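Local atomic coordinates of glycogen synthase (Cyanobacterium sp. CLg1, PDB entry 6GNF), a protein that belongs to the starch and bacterial glycogen synthase family, two-domain glycosyltransferases of the GT-B fold, and binds adenosine-5'-diphosphate and a glycan. Residues Met198-Ile203 / Asn256-Gly261; Ala204-Phe209 / Val287-Val292; Ile369-Lys374 / Asp493-Gly498. One frame throughout, in Å; residues are numbered along the deposited sequence.

Contacts 1 and 2 are neighbours, their centres about 7 Å apart, and both lie in the N-terminal domain beside the bound glycan. Their first segments are continuous, 198-203 running into 204-209. Contact 1 is fully buried and joined across its segments by apolar side chains alone, whereas contact 2 is partly buried and polar, built on an amide, a guanidinium and a carboxylate at the edge of the glycan site. Contact 3 belongs to the C-terminal domain, its centre about 34 Å from that of contact 1. It combines a buried apolar patch with a salt bridge between two exposed residues and joins helices remote from the glycan-binding segments of contacts 1 and 2.

Contact 1. Residues Met198-Ile203 / Asn256-Gly261; sequences MLLHNI and NWLKAG. With AC1 (4,6-dideoxy-4-{[(1S,4R,5S,6S)-4,5,6-trihydroxy-3-(hydroxymethyl)cyclohex-2-en-1-yl]amino}-alpha-D-glucopyranose), chain D.
Leu258, from the first turn of helix 257-264, is met by three side chains of segment 198-203, all by apolar contact. Its two methyls divide the work: CD1 faces Met198, whose CE lies 4.1 Å away, while CD2 sits 3.9 Å from Leu200 CD1 and equally far from Ile203 CD1. The leucine and isoleucine chains each stand at about a right angle to that of Leu258. Ile203 starts off to one side of the helix, and with CG1 anti to the backbone N (chi1 -161°) its CD1 swings back towards CD2. Met198 bends along its length, which leaves SD 4.2 Å from Gly261 CA, where the helix has no side chain to keep the sulfur off the backbone.

The polar bonds do not link the two segments; one lies inside 256-261, and those of His201 and Asn202 go to groups outside both. Asn256 is the N-cap of the helix: its OD1 accepts from Lys259 N at 3.0 Å, the donor standing above the carbonyl plane. On the far side of segment 198-203, His201 ND1 shares a nearly straight hydrogen bond of 3.0 Å with AC1 O6B, an oxygen placed at the edge of the imidazole and in its plane. The other ring nitrogen, NE2, is bonded to Asn170 OD1, so the imidazole is held at both nitrogens and its rotation is fixed. Asp171 OD1 takes the backbone N-H groups of His201 and Asn202, and its OD2 bonds AC1 in turn.

Strand 195-200 is thus backed by helix 257-264 and, past its C-terminal end, runs into a loop that lines the glycan pocket, the usual place for a binding site in a Rossmann-like domain of a GT-B protein.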
loop_
_atom_site.group_PDB
_atom_site.type_symbol
_atom_site.label_atom_id
_atom_site.label_comp_id
_atom_site.label_asym_id
_atom_site.label_seq_id
_atom_site.Cartn_x
_atom_site.Cartn_y
_atom_site.Cartn_z
ATOM N N MET A 198 -14.879 -3.406 -3.908
ATOM C CA MET A 198 -14.068 -2.270 -3.532
ATOM C C MET A 198 -13.026 -2.802 -2.547
ATOM O O MET A 198 -13.372 -3.263 -1.466
ATOM C CB MET A 198 -14.971 -1.217 -2.882
ATOM C CG MET A 198 -14.433 0.194 -2.866
ATOM S SD MET A 198 -14.239 0.850 -4.539
ATOM C CE MET A 198 -12.504 1.307 -4.407
ATOM N N LEU A 199 -11.766 -2.844 -2.965
ATOM C CA LEU A 199 -10.687 -3.272 -2.079
ATOM C C LEU A 199 -9.945 -2.056 -1.581
ATOM O O LEU A 199 -9.235 -1.393 -2.335
ATOM C CB LEU A 199 -9.732 -4.232 -2.782
ATOM C CG LEU A 199 -8.578 -4.788 -1.933
ATOM C CD1 LEU A 199 -9.081 -5.371 -0.618
ATOM C CD2 LEU A 199 -7.796 -5.841 -2.698
ATOM N N LEU A 200 -10.112 -1.777 -0.293
ATOM C CA LEU A 200 -9.552 -0.592 0.325
ATOM C C LEU A 200 -8.193 -0.912 0.928
ATOM O O LEU A 200 -8.069 -1.849 1.724
ATOM C CB LEU A 200 -10.498 -0.088 1.415
ATOM C CG LEU A 200 -9.960 1.027 2.312
ATOM C CD1 LEU A 200 -9.814 2.323 1.524
ATOM C CD2 LEU A 200 -10.864 1.218 3.524
ATOM N N HIS A 201 -7.172 -0.161 0.523
ATOM C CA HIS A 201 -5.829 -0.316 1.087
ATOM C C HIS A 201 -5.477 0.779 2.076
ATOM O O HIS A 201 -4.630 0.562 2.920
ATOM C CB HIS A 201 -4.774 -0.345 -0.016
ATOM C CG HIS A 201 -4.962 -1.457 -0.994
ATOM N ND1 HIS A 201 -4.224 -2.614 -0.950
ATOM C CD2 HIS A 201 -5.812 -1.589 -2.043
ATOM C CE1 HIS A 201 -4.610 -3.412 -1.926
ATOM N NE2 HIS A 201 -5.568 -2.811 -2.611
ATOM N N ASN A 202 -6.100 1.951 1.943
ATOM C CA ASN A 202 -5.801 3.096 2.799
ATOM C C ASN A 202 -6.918 4.126 2.774
ATOM O O ASN A 202 -7.148 4.761 1.738
ATOM C CB ASN A 202 -4.495 3.764 2.360
ATOM C CG ASN A 202 -3.865 4.609 3.471
ATOM O OD1 ASN A 202 -4.550 5.304 4.226
ATOM N ND2 ASN A 202 -2.566 4.539 3.581
ATOM N N ILE A 203 -7.569 4.309 3.922
ATOM C CA ILE A 203 -8.739 5.178 4.049
ATOM C C ILE A 203 -8.377 6.657 4.141
ATOM O O ILE A 203 -9.258 7.506 4.033
ATOM C CB ILE A 203 -9.593 4.771 5.280
ATOM C CG1 ILE A 203 -11.018 5.323 5.200
ATOM C CG2 ILE A 203 -8.953 5.232 6.579
ATOM C CD1 ILE A 203 -11.969 4.441 4.435
ATOM N N ASN A 256 -16.529 13.034 -3.012
ATOM C CA ASN A 256 -15.743 11.990 -2.370
ATOM C C ASN A 256 -15.951 10.698 -3.144
ATOM O O ASN A 256 -16.977 10.036 -2.994
ATOM C CB ASN A 256 -16.182 11.821 -0.912
ATOM C CG ASN A 256 -15.287 10.879 -0.126
ATOM O OD1 ASN A 256 -14.969 9.776 -0.570
ATOM N ND2 ASN A 256 -14.877 11.307 1.056
ATOM N N TRP A 257 -14.960 10.327 -3.955
ATOM C CA TRP A 257 -15.067 9.179 -4.849
ATOM C C TRP A 257 -15.209 7.871 -4.088
ATOM O O TRP A 257 -16.004 7.009 -4.461
ATOM C CB TRP A 257 -13.827 9.071 -5.734
ATOM C CG TRP A 257 -13.706 10.064 -6.839
ATOM C CD1 TRP A 257 -14.397 11.223 -6.997
ATOM C CD2 TRP A 257 -12.800 9.981 -7.941
ATOM N NE1 TRP A 257 -13.987 11.865 -8.149
ATOM C CE2 TRP A 257 -12.999 11.120 -8.737
ATOM C CE3 TRP A 257 -11.834 9.049 -8.327
ATOM C CZ2 TRP A 257 -12.274 11.350 -9.902
ATOM C CZ3 TRP A 257 -11.107 9.284 -9.489
ATOM C CH2 TRP A 257 -11.338 10.421 -10.265
ATOM N N LEU A 258 -14.426 7.710 -3.025
ATOM C CA LEU A 258 -14.405 6.455 -2.289
ATOM C C LEU A 258 -15.753 6.184 -1.646
ATOM O O LEU A 258 -16.177 5.040 -1.563
ATOM C CB LEU A 258 -13.328 6.473 -1.207
ATOM C CG LEU A 258 -13.121 5.154 -0.464
ATOM C CD1 LEU A 258 -12.730 4.053 -1.428
ATOM C CD2 LEU A 258 -12.047 5.330 0.591
ATOM N N LYS A 259 -16.383 7.239 -1.138
ATOM C CA LYS A 259 -17.741 7.149 -0.607
ATOM C C LYS A 259 -18.689 6.592 -1.663
ATOM O O LYS A 259 -19.404 5.636 -1.397
ATOM C CB LYS A 259 -18.225 8.517 -0.148
ATOM C CG LYS A 259 -19.682 8.557 0.301
ATOM C CD LYS A 259 -19.986 9.856 1.028
ATOM C CE LYS A 259 -21.475 10.045 1.281
ATOM N NZ LYS A 259 -22.238 10.307 0.030
ATOM N N ALA A 260 -18.671 7.187 -2.855
ATOM C CA ALA A 260 -19.510 6.724 -3.957
ATOM C C ALA A 260 -19.207 5.274 -4.318
ATOM O O ALA A 260 -20.111 4.504 -4.630
ATOM C CB ALA A 260 -19.336 7.619 -5.179
ATOM N N GLY A 261 -17.928 4.908 -4.286
ATOM C CA GLY A 261 -17.507 3.538 -4.548
ATOM C C GLY A 261 -18.059 2.560 -3.529
ATOM O O GLY A 261 -18.531 1.466 -3.880
HETATM C C1 AC1 D . -0.802 4.577 -2.313
HETATM O O2 AC1 D . -3.200 4.155 -2.403
HETATM C C2 AC1 D . -1.930 3.585 -2.025
HETATM C C4A AC1 D . -1.032 -1.500 3.203
HETATM C C3 AC1 D . -1.947 3.155 -0.557
HETATM O O3 AC1 D . -2.908 2.101 -0.439
HETATM C C4 AC1 D . -0.552 2.695 -0.078
HETATM N N4A AC1 D . -0.494 2.255 1.336
HETATM C C5 AC1 D . 0.419 3.853 -0.356
HETATM O O5 AC1 D . 0.445 4.128 -1.762
HETATM C C6 AC1 D . 1.846 3.559 0.077
HETATM C C1B AC1 D . -1.303 1.189 1.934
HETATM C C2B AC1 D . -1.100 0.990 3.465
HETATM O O2B AC1 D . -0.278 1.985 4.068
HETATM C C3B AC1 D . -0.450 -0.305 3.897
HETATM O O3B AC1 D . -0.659 -0.487 5.298
HETATM O O4 AC1 D . -0.196 -2.611 3.545
HETATM C C5B AC1 D . -1.062 -1.292 1.711
HETATM C C7B AC1 D . -1.133 -0.093 1.156
HETATM C C6B AC1 D . -1.061 -2.497 0.826
HETATM O O6B AC1 D . -2.211 -3.270 1.176
#

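Contact 2. Residues Ala204-Phe209 / Val287-Val292; sequences AFQGRF and VELDAV. With BGC (beta-D-glucopyranose), chain B; SO4 (sulfate ion), chain J.
Ala204 and Val287 bring the two backbones nearest, with CA atoms 6.4 Å apart; from there the segments diverge, Gln206 CA and Leu289 CA being 9.1 Å apart. Val287 and Glu288 both have positive phi (42° and 74°) in the loop just before Leu289, the N-cap of helix 290-296, and Val287 O faces segment 204-209.

Gln206 reaches this loop with an extended chain. Its NE2 donates to Val287 O at 2.9 Å, close to the plane of the amide, and is also bonded to Ile203 O. Leu289 comes from the opposite direction and presses both methyls against the amide, CD1 as near as 3.1 Å to OE1. That oxygen is gripped side-on by Arg208: NE and NH2, each at 2.9 Å, approach from the same face of the amide, while OE1 lies in the guanidinium plane. Asn256 ND2 adds a third donor.

Arg208 NH2 also forms the main bond of a salt bridge to Glu288 OE2 (2.8 Å), met from above the carboxylate plane, which is turned 59° from the guanidinium. NH1 adds a weak bond to the same oxygen, and the other carboxylate oxygen, OE1, is held by Thr231.

Phe205 faces the other way. Its ring lies between Ala204 CB on one face and O4 of beta-D-glucopyranose, 3.8 Å above the centre of the other, while Gly207 N binds a sulfate probably left by crystallisation. An aromatic ring laid against a sugar is characteristic of glycan sites, and here it is carried by a loop whose following residues, Gln206 and Arg208 at the start of strand 208-209, are bonded to segment 287-292.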
loop_
_atom_site.group_PDB
_atom_site.type_symbol
_atom_site.label_atom_id
_atom_site.label_comp_id
_atom_site.label_asym_id
_atom_site.label_seq_id
_atom_site.Cartn_x
_atom_site.Cartn_y
_atom_site.Cartn_z
ATOM N N ALA A 204 -7.102 6.976 4.329
ATOM C CA ALA A 204 -6.690 8.371 4.452
ATOM C C ALA A 204 -6.863 9.131 3.134
ATOM O O ALA A 204 -7.070 10.336 3.137
ATOM C CB ALA A 204 -5.254 8.479 4.925
ATOM N N PHE A 205 -6.841 8.426 2.009
ATOM C CA PHE A 205 -7.007 9.066 0.715
ATOM C C PHE A 205 -8.273 8.523 0.069
ATOM O O PHE A 205 -8.424 7.311 -0.125
ATOM C CB PHE A 205 -5.774 8.834 -0.162
ATOM C CG PHE A 205 -4.485 9.139 0.549
ATOM C CD1 PHE A 205 -4.130 10.457 0.830
ATOM C CD2 PHE A 205 -3.652 8.113 0.987
ATOM C CE1 PHE A 205 -2.965 10.746 1.514
ATOM C CE2 PHE A 205 -2.476 8.397 1.665
ATOM C CZ PHE A 205 -2.132 9.716 1.924
ATOM N N GLN A 206 -9.185 9.438 -0.244
ATOM C CA GLN A 206 -10.559 9.092 -0.574
ATOM C C GLN A 206 -11.058 9.653 -1.910
ATOM O O GLN A 206 -12.185 9.364 -2.298
ATOM C CB GLN A 206 -11.462 9.595 0.558
ATOM C CG GLN A 206 -11.065 9.072 1.925
ATOM C CD GLN A 206 -11.916 9.624 3.051
ATOM O OE1 GLN A 206 -12.663 10.587 2.873
ATOM N NE2 GLN A 206 -11.771 9.044 4.233
ATOM N N GLY A 207 -10.234 10.432 -2.605
ATOM C CA GLY A 207 -10.652 11.101 -3.822
ATOM C C GLY A 207 -11.616 12.212 -3.490
ATOM O O GLY A 207 -12.719 12.272 -4.044
ATOM N N ARG A 208 -11.212 13.066 -2.551
ATOM C CA ARG A 208 -11.944 14.273 -2.255
ATOM C C ARG A 208 -11.547 15.323 -3.277
ATOM O O ARG A 208 -10.363 15.616 -3.433
ATOM C CB ARG A 208 -11.634 14.771 -0.846
ATOM C CG ARG A 208 -12.005 13.777 0.237
ATOM C CD ARG A 208 -11.806 14.367 1.618
ATOM N NE ARG A 208 -12.058 13.387 2.668
ATOM C CZ ARG A 208 -12.123 13.674 3.967
ATOM N NH1 ARG A 208 -11.953 14.921 4.390
ATOM N NH2 ARG A 208 -12.360 12.712 4.853
ATOM N N PHE A 209 -12.538 15.843 -4.000
ATOM C CA PHE A 209 -12.321 16.868 -5.007
ATOM C C PHE A 209 -13.402 17.916 -4.896
ATOM O O PHE A 209 -14.485 17.625 -4.404
ATOM C CB PHE A 209 -12.375 16.253 -6.403
ATOM C CG PHE A 209 -11.314 15.241 -6.645
ATOM C CD1 PHE A 209 -9.986 15.635 -6.763
ATOM C CD2 PHE A 209 -11.625 13.897 -6.735
ATOM C CE1 PHE A 209 -8.992 14.710 -6.978
ATOM C CE2 PHE A 209 -10.635 12.964 -6.947
ATOM C CZ PHE A 209 -9.318 13.373 -7.074
ATOM N N VAL A 287 -11.758 7.952 9.101
ATOM C CA VAL A 287 -11.527 9.267 8.490
ATOM C C VAL A 287 -12.825 9.790 7.845
ATOM O O VAL A 287 -12.886 10.113 6.648
ATOM C CB VAL A 287 -10.343 9.218 7.490
ATOM C CG1 VAL A 287 -9.991 10.608 6.976
ATOM C CG2 VAL A 287 -9.124 8.610 8.173
ATOM N N GLU A 288 -13.861 9.837 8.681
ATOM C CA GLU A 288 -15.193 10.359 8.348
ATOM C C GLU A 288 -16.057 9.467 7.457
ATOM O O GLU A 288 -17.196 9.820 7.198
ATOM C CB GLU A 288 -15.116 11.778 7.771
ATOM C CG GLU A 288 -14.522 12.792 8.733
ATOM C CD GLU A 288 -13.957 14.000 8.014
ATOM O OE1 GLU A 288 -14.601 15.060 8.052
ATOM O OE2 GLU A 288 -12.873 13.888 7.390
ATOM N N LEU A 289 -15.548 8.316 7.018
ATOM C CA LEU A 289 -16.358 7.380 6.231
ATOM C C LEU A 289 -16.822 6.176 7.059
ATOM O O LEU A 289 -17.321 5.195 6.509
ATOM C CB LEU A 289 -15.615 6.925 4.961
ATOM C CG LEU A 289 -15.498 7.991 3.861
ATOM C CD1 LEU A 289 -15.030 9.335 4.371
ATOM C CD2 LEU A 289 -14.604 7.519 2.717
ATOM N N ASP A 290 -16.744 6.292 8.384
ATOM C CA ASP A 290 -17.121 5.192 9.279
ATOM C C ASP A 290 -18.584 4.775 9.135
ATOM O O ASP A 290 -18.889 3.582 9.153
ATOM C CB ASP A 290 -16.798 5.520 10.745
ATOM C CG ASP A 290 -17.478 6.782 11.238
ATOM O OD1 ASP A 290 -17.456 7.800 10.520
ATOM O OD2 ASP A 290 -18.038 6.756 12.350
ATOM N N ALA A 291 -19.481 5.749 9.001
ATOM C CA ALA A 291 -20.907 5.451 8.887
ATOM C C ALA A 291 -21.218 4.817 7.531
ATOM O O ALA A 291 -21.996 3.868 7.443
ATOM C CB ALA A 291 -21.746 6.703 9.114
ATOM N N VAL A 292 -20.593 5.312 6.473
ATOM C CA VAL A 292 -20.750 4.692 5.161
ATOM C C VAL A 292 -20.247 3.245 5.180
ATOM O O VAL A 292 -20.937 2.349 4.709
ATOM C CB VAL A 292 -20.034 5.496 4.058
ATOM C CG1 VAL A 292 -20.090 4.761 2.728
ATOM C CG2 VAL A 292 -20.657 6.879 3.915
HETATM C C2 BGC B . -2.113 14.023 -1.568
HETATM C C3 BGC B . -2.325 12.561 -1.965
HETATM C C4 BGC B . -0.995 11.815 -1.816
HETATM C C5 BGC B . -0.290 12.083 -0.476
HETATM C C6 BGC B . 1.165 11.641 -0.541
HETATM C C1 BGC B . -1.614 14.044 -0.120
HETATM O O1 BGC B . -1.554 15.384 0.383
HETATM O O2 BGC B . -3.312 14.799 -1.703
HETATM O O3 BGC B . -2.840 12.431 -3.304
HETATM O O4 BGC B . -1.241 10.411 -1.915
HETATM O O5 BGC B . -0.312 13.459 -0.082
HETATM O O6 BGC B . 1.484 11.020 0.701
HETATM S S SO4 J . -6.814 12.613 -2.488
HETATM O O1 SO4 J . -7.382 11.251 -2.589
HETATM O O2 SO4 J . -7.814 13.601 -2.966
HETATM O O3 SO4 J . -5.574 12.674 -3.303
HETATM O O4 SO4 J . -6.498 12.916 -1.072
#

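Contact 3. Residues Ile369-Lys374 / Asp493-Gly498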
loop_
_atom_site.group_PDB
_atom_site.type_symbol
_atom_site.label_atom_id
_atom_site.label_comp_id
_atom_site.label_asym_id
_atom_site.label_seq_id
_atom_site.Cartn_x
_atom_site.Cartn_y
_atom_site.Cartn_z
ATOM N N ILE A 369 13.380 9.932 14.904
ATOM C CA ILE A 369 14.373 11.001 14.908
ATOM C C ILE A 369 14.308 11.811 16.205
ATOM O O ILE A 369 15.340 12.105 16.804
ATOM C CB ILE A 369 14.206 11.920 13.681
ATOM C CG1 ILE A 369 14.614 11.165 12.413
ATOM C CG2 ILE A 369 15.046 13.185 13.822
ATOM C CD1 ILE A 369 14.132 11.808 11.130
ATOM N N ALA A 370 13.097 12.146 16.641
ATOM C CA ALA A 370 12.908 12.911 17.875
ATOM C C ALA A 370 13.296 12.111 19.122
ATOM O O ALA A 370 13.608 12.697 20.159
ATOM C CB ALA A 370 11.470 13.392 17.988
ATOM N N ALA A 371 13.292 10.783 19.016
ATOM C CA ALA A 371 13.580 9.912 20.157
ATOM C C ALA A 371 15.068 9.767 20.468
ATOM O O ALA A 371 15.419 9.213 21.510
ATOM C CB ALA A 371 12.972 8.535 19.924
ATOM N N MET A 372 15.931 10.264 19.582
ATOM C CA MET A 372 17.379 10.016 19.673
ATOM C C MET A 372 18.011 10.369 21.020
ATOM O O MET A 372 18.787 9.574 21.550
ATOM C CB MET A 372 18.126 10.731 18.540
ATOM C CG MET A 372 17.879 10.126 17.166
ATOM S SD MET A 372 18.699 8.532 16.952
ATOM C CE MET A 372 17.665 7.782 15.696
ATOM N N PRO A 373 17.668 11.540 21.593
ATOM C CA PRO A 373 18.249 11.882 22.898
ATOM C C PRO A 373 17.981 10.825 23.972
ATOM O O PRO A 373 18.863 10.545 24.784
ATOM C CB PRO A 373 17.563 13.205 23.256
ATOM C CG PRO A 373 17.140 13.784 21.946
ATOM C CD PRO A 373 16.781 12.609 21.093
ATOM N N LYS A 374 16.794 10.224 23.953
ATOM C CA LYS A 374 16.442 9.186 24.922
ATOM C C LYS A 374 16.970 7.801 24.548
ATOM O O LYS A 374 17.032 6.915 25.395
ATOM C CB LYS A 374 14.924 9.099 25.087
ATOM C CG LYS A 374 14.289 10.301 25.774
ATOM C CD LYS A 374 13.047 9.884 26.552
ATOM C CE LYS A 374 12.292 11.076 27.118
ATOM N NZ LYS A 374 11.383 11.664 26.099
ATOM N N ASP A 493 7.891 8.391 23.788
ATOM C CA ASP A 493 7.750 7.581 24.995
ATOM C C ASP A 493 6.988 6.281 24.705
ATOM O O ASP A 493 7.371 5.203 25.152
ATOM C CB ASP A 493 7.048 8.390 26.092
ATOM C CG ASP A 493 7.873 9.603 26.558
ATOM O OD1 ASP A 493 9.119 9.598 26.416
ATOM O OD2 ASP A 493 7.283 10.568 27.083
ATOM N N ALA A 494 5.938 6.375 23.897
ATOM C CA ALA A 494 5.134 5.210 23.531
ATOM C C ALA A 494 5.942 4.176 22.734
ATOM O O ALA A 494 5.788 2.968 22.936
ATOM C CB ALA A 494 3.912 5.652 22.746
ATOM N N MET A 495 6.805 4.654 21.842
ATOM C CA MET A 495 7.661 3.773 21.048
ATOM C C MET A 495 8.662 3.063 21.950
ATOM O O MET A 495 8.836 1.854 21.869
ATOM C CB MET A 495 8.404 4.577 19.972
ATOM C CG MET A 495 9.340 3.754 19.095
ATOM S SD MET A 495 10.216 4.753 17.875
ATOM C CE MET A 495 11.378 5.621 18.923
ATOM N N ILE A 496 9.301 3.828 22.823
ATOM C CA ILE A 496 10.355 3.304 23.692
ATOM C C ILE A 496 9.846 2.234 24.665
ATOM O O ILE A 496 10.574 1.298 24.993
ATOM C CB ILE A 496 11.065 4.451 24.439
ATOM C CG1 ILE A 496 11.902 5.260 23.438
ATOM C CG2 ILE A 496 11.953 3.922 25.556
ATOM C CD1 ILE A 496 12.299 6.636 23.924
ATOM N N VAL A 497 8.603 2.363 25.119
ATOM C CA VAL A 497 7.979 1.317 25.931
ATOM C C VAL A 497 8.030 -0.027 25.201
ATOM O O VAL A 497 8.398 -1.045 25.799
ATOM C CB VAL A 497 6.521 1.681 26.315
ATOM C CG1 VAL A 497 5.748 0.461 26.806
ATOM C CG2 VAL A 497 6.518 2.767 27.383
ATOM N N GLY A 498 7.681 -0.024 23.915
ATOM C CA GLY A 498 7.735 -1.235 23.103
ATOM C C GLY A 498 9.148 -1.753 22.921
ATOM O O GLY A 498 9.395 -2.952 23.039
#
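Lys374 begins its contact with helix 485-503 at CB, which lies 3.8 Å from Ile496 CD1, so the foot of this exposed lysine packs as an apolar group. The chain then bends at chi2 and runs out towards Asp493. CD passes 3.9 Å from Asp493 OD1 and CE comes closer, to 3.6 Å. A last bend (chi4 84°) sets Lys374 NZ 3.1 Å from Asp493 OD1, a salt bridge that meets the oxygen on its syn side, 18° out of the carboxylate plane. The ammonium group has a second, weak bond to Gln489 OE1, one turn earlier on the same helix.

These segments belong to the C-terminal Rossmann-like domain of the GT-B fold. Ala371 lies where helix 365-370 gives way to the short helix 372-375, and both pack against helix 485-503, which follows the edge strand 468-469 of the domain's parallel sheet.

Beneath the salt bridge the contact is buried and apolar. Ile496 CD1 also lies at the limit of contact with Ala371 CB. Met495 stretches straight out as far as SD, its CG anti to the backbone N (chi1 179°), and then bends to set CE 3.5 Å from Ala371 CB, tighter than usual for two methyl groups. The same methionine also touches Val367 and Ile368 of helix 365-370, while Val492 packs on both Ala371 and Lys374.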